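Local coordinates for glyoxalase family protein (Bacillus cereus, PDB 1ZSW) that binds a zinc ion and belongs to the glyoxalase (vicinal oxygen chelate) family, its reaction and substrate remaining unknown, at residues 53-58 and 165-170; 78-83 and 161-166; 58-63 and 70-75. All coordinates share one frame; numbering follows the deposited sequence. Where two conformers were deposited one is given.

Overall arrangement
After strand 31-38 and helix 41-51 the chain enters edge strand 55-62, whose beginning takes part in contact 1. The strand turns back into 69-74, and contact 3 (58-63 with 70-75) closes this short hairpin. The loop that follows holds 78-83, whose partner comes much later: 161-166, between strands 150-155 and 180-188, closes contact 2. A few residues on, 165-170 reaches 53-58 and closes contact 1. Contact 3 nests inside that loop, in series with contact 2, whereas contacts 1 and 2 finish on overlapping parts of the same linker. Contacts 1 and 2 fasten this linker to the edge strand and to loop 78-83, while contact 3 pairs the hairpin strands at one edge of the zinc-bearing sheet.

Contact 1: residues 53-58 and 165-170; sequences GLRRVK and ETWEKS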
loop_
_atom_site.group_PDB
_atom_site.type_symbol
_atom_site.label_atom_id
_atom_site.label_comp_id
_atom_site.label_asym_id
_atom_site.label_seq_id
_atom_site.Cartn_x
_atom_site.Cartn_y
_atom_site.Cartn_z
ATOM N N GLY A 53 16.230 0.138 1.065
ATOM C CA GLY A 53 16.744 0.511 -0.243
ATOM C C GLY A 53 15.760 1.171 -1.191
ATOM O O GLY A 53 16.033 1.239 -2.384
ATOM N N LEU A 54 14.573 1.555 -0.687
ATOM C CA LEU A 54 13.534 2.143 -1.534
ATOM C C LEU A 54 13.927 3.594 -1.801
ATOM O O LEU A 54 14.695 4.179 -1.020
ATOM C CB LEU A 54 12.161 2.136 -0.848
ATOM C CG LEU A 54 11.688 0.732 -0.462
ATOM C CD1 LEU A 54 10.392 0.920 0.314
ATOM C CD2 LEU A 54 11.405 -0.114 -1.652
ATOM N N ARG A 55 13.392 4.143 -2.895
ATOM C CA ARG A 55 13.597 5.583 -3.149
ATOM C C ARG A 55 12.603 6.420 -2.372
ATOM O O ARG A 55 11.426 6.077 -2.352
ATOM C CB ARG A 55 13.382 5.892 -4.621
ATOM C CG ARG A 55 13.760 7.382 -4.965
ATOM C CD ARG A 55 13.670 7.596 -6.462
ATOM N NE ARG A 55 14.341 8.882 -6.733
ATOM C CZ ARG A 55 14.458 9.450 -7.924
ATOM N NH1 ARG A 55 13.966 8.877 -9.006
ATOM N NH2 ARG A 55 15.117 10.600 -8.011
ATOM N N ARG A 56 13.055 7.517 -1.754
ATOM C CA ARG A 56 12.086 8.465 -1.205
ATOM C C ARG A 56 11.603 9.280 -2.369
ATOM O O ARG A 56 12.348 10.121 -2.884
ATOM C CB ARG A 56 12.659 9.352 -0.110
ATOM C CG ARG A 56 11.571 10.346 0.375
ATOM C CD ARG A 56 12.055 11.135 1.543
ATOM N NE ARG A 56 12.863 12.268 1.067
ATOM C CZ ARG A 56 14.095 12.551 1.481
ATOM N NH1 ARG A 56 14.715 11.799 2.388
ATOM N NH2 ARG A 56 14.713 13.619 0.994
ATOM N N VAL A 57 10.393 8.991 -2.826
ATOM C CA VAL A 57 9.898 9.566 -4.085
ATOM C C VAL A 57 9.187 10.887 -3.859
ATOM O O VAL A 57 8.989 11.637 -4.807
ATOM C CB VAL A 57 9.029 8.580 -4.914
ATOM C CG1 VAL A 57 9.885 7.401 -5.376
ATOM C CG2 VAL A 57 7.835 8.027 -4.095
ATOM N N LYS A 58 8.763 11.156 -2.626
ATOM C CA LYS A 58 8.098 12.424 -2.327
ATOM C C LYS A 58 8.179 12.755 -0.860
ATOM O O LYS A 58 7.915 11.914 0.019
ATOM C CB LYS A 58 6.630 12.435 -2.793
ATOM C CG LYS A 58 6.112 13.855 -3.146
ATOM C CD LYS A 58 5.962 13.946 -4.685
ATOM C CE LYS A 58 6.150 15.342 -5.245
ATOM N NZ LYS A 58 6.678 15.263 -6.651
ATOM N N GLU A 165 10.182 0.025 -11.863
ATOM C CA GLU A 165 11.603 0.167 -12.203
ATOM C C GLU A 165 12.494 0.199 -10.987
ATOM O O GLU A 165 12.271 0.982 -10.063
ATOM C CB GLU A 165 11.833 1.463 -12.972
ATOM C CG GLU A 165 11.307 1.435 -14.369
ATOM C CD GLU A 165 11.379 2.808 -15.011
ATOM O OE1 GLU A 165 10.595 3.709 -14.614
ATOM O OE2 GLU A 165 12.242 2.973 -15.895
ATOM N N THR A 166 13.547 -0.606 -10.999
ATOM C CA THR A 166 14.491 -0.576 -9.890
ATOM C C THR A 166 15.257 0.759 -9.869
ATOM O O THR A 166 15.379 1.472 -10.874
ATOM C CB THR A 166 15.481 -1.781 -9.928
ATOM O OG1 THR A 166 16.164 -1.789 -11.181
ATOM C CG2 THR A 166 14.735 -3.132 -9.761
ATOM N N TRP A 167 15.755 1.072 -8.688
ATOM C CA TRP A 167 16.326 2.359 -8.362
ATOM C C TRP A 167 17.842 2.280 -8.372
ATOM O O TRP A 167 18.433 1.579 -7.561
ATOM C CB TRP A 167 15.784 2.728 -6.981
ATOM C CG TRP A 167 16.296 3.937 -6.341
ATOM C CD1 TRP A 167 16.610 4.083 -5.021
ATOM C CD2 TRP A 167 16.555 5.196 -6.959
ATOM N NE1 TRP A 167 17.040 5.354 -4.779
ATOM C CE2 TRP A 167 17.008 6.065 -5.948
ATOM C CE3 TRP A 167 16.421 5.680 -8.266
ATOM C CZ2 TRP A 167 17.347 7.389 -6.196
ATOM C CZ3 TRP A 167 16.749 7.010 -8.514
ATOM C CH2 TRP A 167 17.208 7.839 -7.483
ATOM N N GLU A 168 18.478 3.034 -9.280
ATOM C CA GLU A 168 19.923 2.903 -9.505
ATOM C C GLU A 168 20.808 3.491 -8.402
ATOM O O GLU A 168 22.021 3.247 -8.380
ATOM C CB GLU A 168 20.325 3.518 -10.858
ATOM C CG GLU A 168 20.211 5.052 -10.912
ATOM C CD GLU A 168 18.889 5.551 -11.492
ATOM O OE1 GLU A 168 18.903 6.653 -12.110
ATOM O OE2 GLU A 168 17.841 4.866 -11.330
ATOM N N LYS A 169 20.229 4.280 -7.508
ATOM C CA LYS A 169 20.985 4.870 -6.398
ATOM C C LYS A 169 20.672 4.225 -5.054
ATOM O O LYS A 169 21.040 4.741 -4.004
ATOM C CB LYS A 169 20.784 6.381 -6.319
ATOM C CG LYS A 169 21.384 7.114 -7.489
ATOM C CD LYS A 169 20.990 8.556 -7.437
ATOM C CE LYS A 169 21.090 9.180 -8.822
ATOM N NZ LYS A 169 22.435 9.750 -9.099
ATOM N N SER A 170 19.997 3.072 -5.124
ATOM C CA SER A 170 19.715 2.260 -3.928
ATOM C C SER A 170 20.979 1.684 -3.300
ATOM O O SER A 170 21.939 1.403 -4.005
ATOM C CB SER A 170 18.814 1.106 -4.324
ATOM O OG SER A 170 18.413 0.378 -3.147
HETATM O O HOH W 1 17.355 4.652 -1.939
#
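The carbonyl oxygen of G53 receives the hydroxyl of S170, OG to O 2.6 Å, in the carbonyl plane and on a lone pair. S170 can make this bond because its OG lies anti to the backbone N (chi1 -174°); the same OG also meets V172 N. G53 itself is the residue where the chain leaves helix 41-51, with positive phi, and it passes close to S170.

Next to this bond the R55 side chain lies over one face of the W167 indole. Extended from CG to NE, it starts with CB near the pyrrole end, carries CD 3.5 Å from the centroid of the six-membered ring and almost on its normal, a CH-pi contact, and brings NE to 3.1 Å from W167 CH2. The guanidinium plane is only 14° from that of the ring, so the two flat groups overlap almost in parallel, the guanidinium over the CH2 rim of the indole. The charged end is held from elsewhere: NH1 by K76 O and NH2 by V308 O, which fixes the rotation of the group over the indole. K169 N covers the opposite face of the ring.

At the indole edge a water bridges the segments, donating to L54 O (2.9 Å from the water oxygen) and taking a weak bond from W167 NE1. W167 opens a type I turn that ends at S170, so ring and hydroxyl come from the two ends of one turn. Through them the long linker before strand 180-188 is joined to the edge strand 55-62 of the sheet that carries the zinc site.

Contact 2: residues 78-83 and 161-166; sequences GSPGTE and VEHWET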
loop_
_atom_site.group_PDB
_atom_site.type_symbol
_atom_site.label_atom_id
_atom_site.label_comp_id
_atom_site.label_asym_id
_atom_site.label_seq_id
_atom_site.Cartn_x
_atom_site.Cartn_y
_atom_site.Cartn_z
ATOM N N GLY A 78 8.149 5.992 -8.038
ATOM C CA GLY A 78 7.042 5.900 -7.105
ATOM C C GLY A 78 5.812 5.394 -7.823
ATOM O O GLY A 78 4.688 5.826 -7.522
ATOM N N SER A 79 5.985 4.441 -8.734
ATOM C CA SER A 79 4.856 4.014 -9.576
ATOM C C SER A 79 3.777 3.276 -8.757
ATOM O O SER A 79 4.092 2.738 -7.686
ATOM C CB SER A 79 5.347 3.176 -10.725
ATOM O OG SER A 79 5.873 1.988 -10.239
ATOM N N PRO A 80 2.518 3.303 -9.222
ATOM C CA PRO A 80 1.439 2.587 -8.545
ATOM C C PRO A 80 1.838 1.145 -8.275
ATOM O O PRO A 80 2.364 0.436 -9.169
ATOM C CB PRO A 80 0.303 2.630 -9.556
ATOM C CG PRO A 80 0.487 4.033 -10.175
ATOM C CD PRO A 80 1.999 4.098 -10.368
ATOM N N GLY A 81 1.558 0.706 -7.055
ATOM C CA GLY A 81 1.977 -0.657 -6.709
ATOM C C GLY A 81 3.264 -0.717 -5.887
ATOM O O GLY A 81 3.571 -1.764 -5.288
ATOM N N THR A 82 4.022 0.375 -5.832
ATOM C CA THR A 82 5.308 0.344 -5.160
ATOM C C THR A 82 5.350 1.262 -3.944
ATOM O O THR A 82 6.306 1.216 -3.165
ATOM C CB THR A 82 6.505 0.733 -6.117
ATOM O OG1 THR A 82 6.491 2.151 -6.372
ATOM C CG2 THR A 82 6.463 -0.062 -7.396
ATOM N N GLU A 83 4.289 2.065 -3.769
ATOM C CA GLU A 83 4.304 3.195 -2.875
ATOM C C GLU A 83 3.900 2.813 -1.454
ATOM O O GLU A 83 2.758 2.364 -1.249
ATOM C CB GLU A 83 3.263 4.223 -3.368
ATOM C CG GLU A 83 3.444 4.661 -4.829
ATOM C CD GLU A 83 2.259 5.467 -5.354
ATOM O OE1 GLU A 83 1.468 5.985 -4.528
ATOM O OE2 GLU A 83 2.107 5.556 -6.592
ATOM N N VAL A 161 4.789 -5.779 -12.098
ATOM C CA VAL A 161 3.935 -4.856 -12.849
ATOM C C VAL A 161 4.837 -4.225 -13.902
ATOM O O VAL A 161 5.949 -3.811 -13.577
ATOM C CB VAL A 161 3.359 -3.784 -11.905
ATOM C CG1 VAL A 161 2.709 -2.617 -12.672
ATOM C CG2 VAL A 161 2.358 -4.424 -10.979
ATOM N N GLU A 162 4.383 -4.167 -15.152
ATOM C CA GLU A 162 5.256 -3.688 -16.229
ATOM C C GLU A 162 5.934 -2.346 -15.930
ATOM O O GLU A 162 7.119 -2.166 -16.231
ATOM C CB GLU A 162 4.553 -3.670 -17.596
ATOM C CG GLU A 162 5.394 -2.988 -18.705
ATOM C CD GLU A 162 5.246 -3.626 -20.076
ATOM O OE1 GLU A 162 5.287 -2.877 -21.077
ATOM O OE2 GLU A 162 5.101 -4.869 -20.162
ATOM N N HIS A 163 5.210 -1.413 -15.330
ATOM C CA HIS A 163 5.776 -0.076 -15.127
ATOM C C HIS A 163 6.787 0.073 -13.979
ATOM O O HIS A 163 7.447 1.093 -13.887
ATOM C CB HIS A 163 4.701 1.013 -15.048
ATOM C CG HIS A 163 3.789 0.907 -13.869
ATOM N ND1 HIS A 163 2.419 0.829 -13.993
ATOM C CD2 HIS A 163 4.042 0.900 -12.537
ATOM C CE1 HIS A 163 1.866 0.755 -12.794
ATOM N NE2 HIS A 163 2.829 0.802 -11.892
ATOM N N TRP A 164 6.922 -0.941 -13.129
ATOM C CA TRP A 164 7.911 -0.883 -12.050
ATOM C C TRP A 164 9.363 -0.770 -12.555
ATOM O O TRP A 164 9.718 -1.387 -13.559
ATOM C CB TRP A 164 7.777 -2.121 -11.166
ATOM C CG TRP A 164 6.487 -2.195 -10.373
ATOM C CD1 TRP A 164 5.504 -1.238 -10.270
ATOM C CD2 TRP A 164 6.081 -3.279 -9.523
ATOM N NE1 TRP A 164 4.506 -1.680 -9.440
ATOM C CE2 TRP A 164 4.843 -2.927 -8.959
ATOM C CE3 TRP A 164 6.643 -4.526 -9.201
ATOM C CZ2 TRP A 164 4.156 -3.767 -8.071
ATOM C CZ3 TRP A 164 5.952 -5.379 -8.331
ATOM C CH2 TRP A 164 4.723 -4.987 -7.770
ATOM N N GLU A 165 10.182 0.025 -11.863
ATOM C CA GLU A 165 11.603 0.167 -12.203
ATOM C C GLU A 165 12.494 0.199 -10.987
ATOM O O GLU A 165 12.271 0.982 -10.063
ATOM C CB GLU A 165 11.833 1.463 -12.972
ATOM C CG GLU A 165 11.307 1.435 -14.369
ATOM C CD GLU A 165 11.379 2.808 -15.011
ATOM O OE1 GLU A 165 10.595 3.709 -14.614
ATOM O OE2 GLU A 165 12.242 2.973 -15.895
ATOM N N THR A 166 13.547 -0.606 -10.999
ATOM C CA THR A 166 14.491 -0.576 -9.890
ATOM C C THR A 166 15.257 0.759 -9.869
ATOM O O THR A 166 15.379 1.472 -10.874
ATOM C CB THR A 166 15.481 -1.781 -9.928
ATOM O OG1 THR A 166 16.164 -1.789 -11.181
ATOM C CG2 THR A 166 14.735 -3.132 -9.761
#
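P80 O takes two hydrogen bonds from neighbouring residues of the other loop: H163 NE2 reaches it at 2.8 Å and W164 NE1 at 3.0 Å. The histidine bond is nearly straight, 170° at the hydrogen, and arrives in the carbonyl plane on a lone pair. The indole N-H comes in tilted 24° from that plane. In both cases the oxygen lies close to the plane of the donor ring, so the bonds hold imidazole and indole in set orientations. NE2 must carry a hydrogen to donate here.

Within 78-83, S79 O takes two bonds: from T82 N, closing the type II turn, and from T82 OG1 at 2.8 Å. S79 OG lies 3.1 Å from H163 CD2, although its hydrogen-bond partner is D75 OD2.

Apolar contacts fill the rest. T82 CG2 sits over one face of the W164 indole, 3.3 Å from the centroid of the five-membered ring, a CH-pi contact; V161 CB covers the opposite face, so the ring is clamped between a methyl group of one loop and a valine of its own. With chi1 at 74° the T82 OG1 branch turns back to the turn, which leaves CG2 for the tryptophan. V161 CG1 also covers a face of H163, while the side chains of P80 and H163 cross at about a right angle.

The indole meets F224 edge to face, and R250 of strand 244-251 touches P80, V161 and H163. G81 makes backbone hydrogen bonds with H32 in strand 31-38, next in the chain to zinc ligand H33, and with M181 in strand 180-188.

Contact 3: residues 58-63 and 70-75; sequences KMTVNQ and HLFYGD
H70 sits beside T60 on the same face of the sheet, and its side chain can be followed outward. CB packs against the backbone across the gap, 3.8 Å from both V61 C and N62 N, and lies 4.2 Å from T60 CG2. CG stands anti to the backbone N (chi1 -168°), which swings the imidazole away from strand 58-62. Its ND1 then meets a water, 2.8 Å away in the ring plane, that donates to V61 O. At the far end NE2 is hydrogen-bonded to S85 OG, and so both ring nitrogens have polar partners. In the conformer modelled here F72 CE1 covers one face of the ring, and F87 stacks with the imidazole as well.

H70, T60, V61 and F72 belong to the antiparallel hairpin 55-62/69-74, at one edge of the sheet that carries the zinc site; the side chain of H70 lies about 6 Å from the metal and that of F72 about 5 Å from ligand H33. T60 and H70 form a hydrogen-bonded pair, with H70 N to T60 O nearly straight but approaching from above the carbonyl plane. K58 pairs likewise with F72: F72 N to K58 O is 2.9 Å, the return bond is weak, and V57 also faces F72 in a classic beta bulge.

On the opposite face M59 and L71 lie side by side, M59 CG against L71 CD2 at 4.0 Å, and L71 goes on to touch helix 41-51. K58 leads its chain away from the hairpin, bending at chi2, to a salt bridge with D305. T60 OG1 bonds D316 O.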
loop_
_atom_site.group_PDB
_atom_site.type_symbol
_atom_site.label_atom_id
_atom_site.label_comp_id
_atom_site.label_asym_id
_atom_site.label_seq_id
_atom_site.Cartn_x
_atom_site.Cartn_y
_atom_site.Cartn_z
ATOM N N LYS A 58 8.763 11.156 -2.626
ATOM C CA LYS A 58 8.098 12.424 -2.327
ATOM C C LYS A 58 8.179 12.755 -0.860
ATOM O O LYS A 58 7.915 11.914 0.019
ATOM C CB LYS A 58 6.630 12.435 -2.793
ATOM C CG LYS A 58 6.112 13.855 -3.146
ATOM C CD LYS A 58 5.962 13.946 -4.685
ATOM C CE LYS A 58 6.150 15.342 -5.245
ATOM N NZ LYS A 58 6.678 15.263 -6.651
ATOM N N MET A 59 8.593 13.979 -0.588
ATOM C CA MET A 59 8.644 14.506 0.751
ATOM C C MET A 59 7.673 15.661 0.714
ATOM O O MET A 59 7.961 16.692 0.089
ATOM C CB MET A 59 10.052 14.993 1.086
ATOM C CG MET A 59 10.172 15.681 2.411
ATOM S SD MET A 59 11.901 15.867 2.924
ATOM C CE MET A 59 12.567 16.844 1.575
ATOM N N THR A 60 6.531 15.485 1.361
ATOM C CA THR A 60 5.469 16.538 1.328
ATOM C C THR A 60 4.781 16.621 2.680
ATOM O O THR A 60 5.374 16.228 3.710
ATOM C CB THR A 60 4.532 16.322 0.103
ATOM O OG1 THR A 60 3.635 17.443 -0.072
ATOM C CG2 THR A 60 3.730 15.040 0.241
ATOM N N VAL A 61 3.570 17.195 2.697
ATOM C CA VAL A 61 2.756 17.316 3.914
ATOM C C VAL A 61 1.382 16.728 3.657
ATOM O O VAL A 61 0.972 16.563 2.499
ATOM C CB VAL A 61 2.644 18.780 4.420
ATOM C CG1 VAL A 61 4.028 19.333 4.845
ATOM C CG2 VAL A 61 1.934 19.703 3.402
ATOM N N ASN A 62 0.713 16.339 4.739
ATOM C CA ASN A 62 -0.659 15.832 4.695
ATOM C C ASN A 62 -1.512 16.950 4.127
ATOM O O ASN A 62 -1.523 18.050 4.678
ATOM C CB ASN A 62 -1.090 15.458 6.111
ATOM C CG ASN A 62 -2.516 14.884 6.192
ATOM O OD1 ASN A 62 -3.305 14.987 5.261
ATOM N ND2 ASN A 62 -2.840 14.274 7.336
ATOM N N GLN A 63 -2.163 16.681 2.995
ATOM C CA GLN A 63 -2.925 17.724 2.298
ATOM C C GLN A 63 -4.088 18.209 3.152
ATOM O O GLN A 63 -4.524 19.345 3.002
ATOM C CB GLN A 63 -3.399 17.254 0.911
ATOM C CG GLN A 63 -2.236 17.061 -0.081
ATOM C CD GLN A 63 -2.647 16.424 -1.410
ATOM O OE1 GLN A 63 -1.802 15.908 -2.152
ATOM N NE2 GLN A 63 -3.928 16.467 -1.721
ATOM N N HIS A 70 4.299 14.000 5.242
ATOM C CA HIS A 70 3.814 12.840 4.533
ATOM C C HIS A 70 4.959 12.407 3.603
ATOM O O HIS A 70 5.344 13.119 2.679
ATOM C CB HIS A 70 2.505 13.148 3.770
ATOM C CG HIS A 70 1.803 11.941 3.244
ATOM N ND1 HIS A 70 0.765 12.020 2.332
ATOM C CD2 HIS A 70 2.006 10.618 3.472
ATOM C CE1 HIS A 70 0.337 10.798 2.054
ATOM N NE2 HIS A 70 1.080 9.932 2.721
ATOM N N LEU A 71 5.552 11.239 3.873
ATOM C CA LEU A 71 6.695 10.760 3.115
ATOM C C LEU A 71 6.338 9.519 2.287
ATOM O O LEU A 71 5.664 8.600 2.797
ATOM C CB LEU A 71 7.840 10.395 4.086
ATOM C CG LEU A 71 8.182 11.379 5.211
ATOM C CD1 LEU A 71 9.355 10.805 5.937
ATOM C CD2 LEU A 71 8.542 12.759 4.642
ATOM N N PHE A 72 6.652 9.519 0.982
ATOM C CA PHE A 72 6.393 8.335 0.149
ATOM C C PHE A 72 7.733 7.725 -0.203
ATOM O O PHE A 72 8.740 8.438 -0.438
ATOM C CB PHE A 72 5.709 8.652 -1.210
ATOM C CG PHE A 72 4.262 9.086 -1.134
ATOM C CD1 PHE A 72 3.932 10.378 -0.737
ATOM C CD2 PHE A 72 3.237 8.224 -1.546
ATOM C CE1 PHE A 72 2.601 10.801 -0.715
ATOM C CE2 PHE A 72 1.890 8.636 -1.527
ATOM C CZ PHE A 72 1.577 9.930 -1.106
ATOM N N TYR A 73 7.738 6.388 -0.201
ATOM C CA TYR A 73 8.844 5.552 -0.703
ATOM C C TYR A 73 8.318 4.614 -1.780
ATOM O O TYR A 73 7.164 4.173 -1.740
ATOM C CB TYR A 73 9.399 4.723 0.465
ATOM C CG TYR A 73 9.789 5.565 1.672
ATOM C CD1 TYR A 73 8.872 5.807 2.711
ATOM C CD2 TYR A 73 11.068 6.183 1.752
ATOM C CE1 TYR A 73 9.200 6.573 3.818
ATOM C CE2 TYR A 73 11.401 6.984 2.866
ATOM C CZ TYR A 73 10.457 7.163 3.887
ATOM O OH TYR A 73 10.720 7.904 5.005
ATOM N N GLY A 74 9.168 4.253 -2.724
ATOM C CA GLY A 74 8.772 3.319 -3.758
ATOM C C GLY A 74 9.908 3.051 -4.698
ATOM O O GLY A 74 11.056 3.088 -4.307
ATOM N N ASP A 75 9.546 2.786 -5.938
ATOM C CA ASP A 75 10.519 2.461 -6.973
ATOM C C ASP A 75 11.069 3.756 -7.575
ATOM O O ASP A 75 10.876 4.823 -7.021
ATOM C CB ASP A 75 9.930 1.501 -8.034
ATOM C CG ASP A 75 8.948 2.158 -8.992
ATOM O OD1 ASP A 75 8.562 3.301 -8.740
ATOM O OD2 ASP A 75 8.540 1.503 -9.993
HETATM O O HOH W 2 -0.109 14.420 1.172
#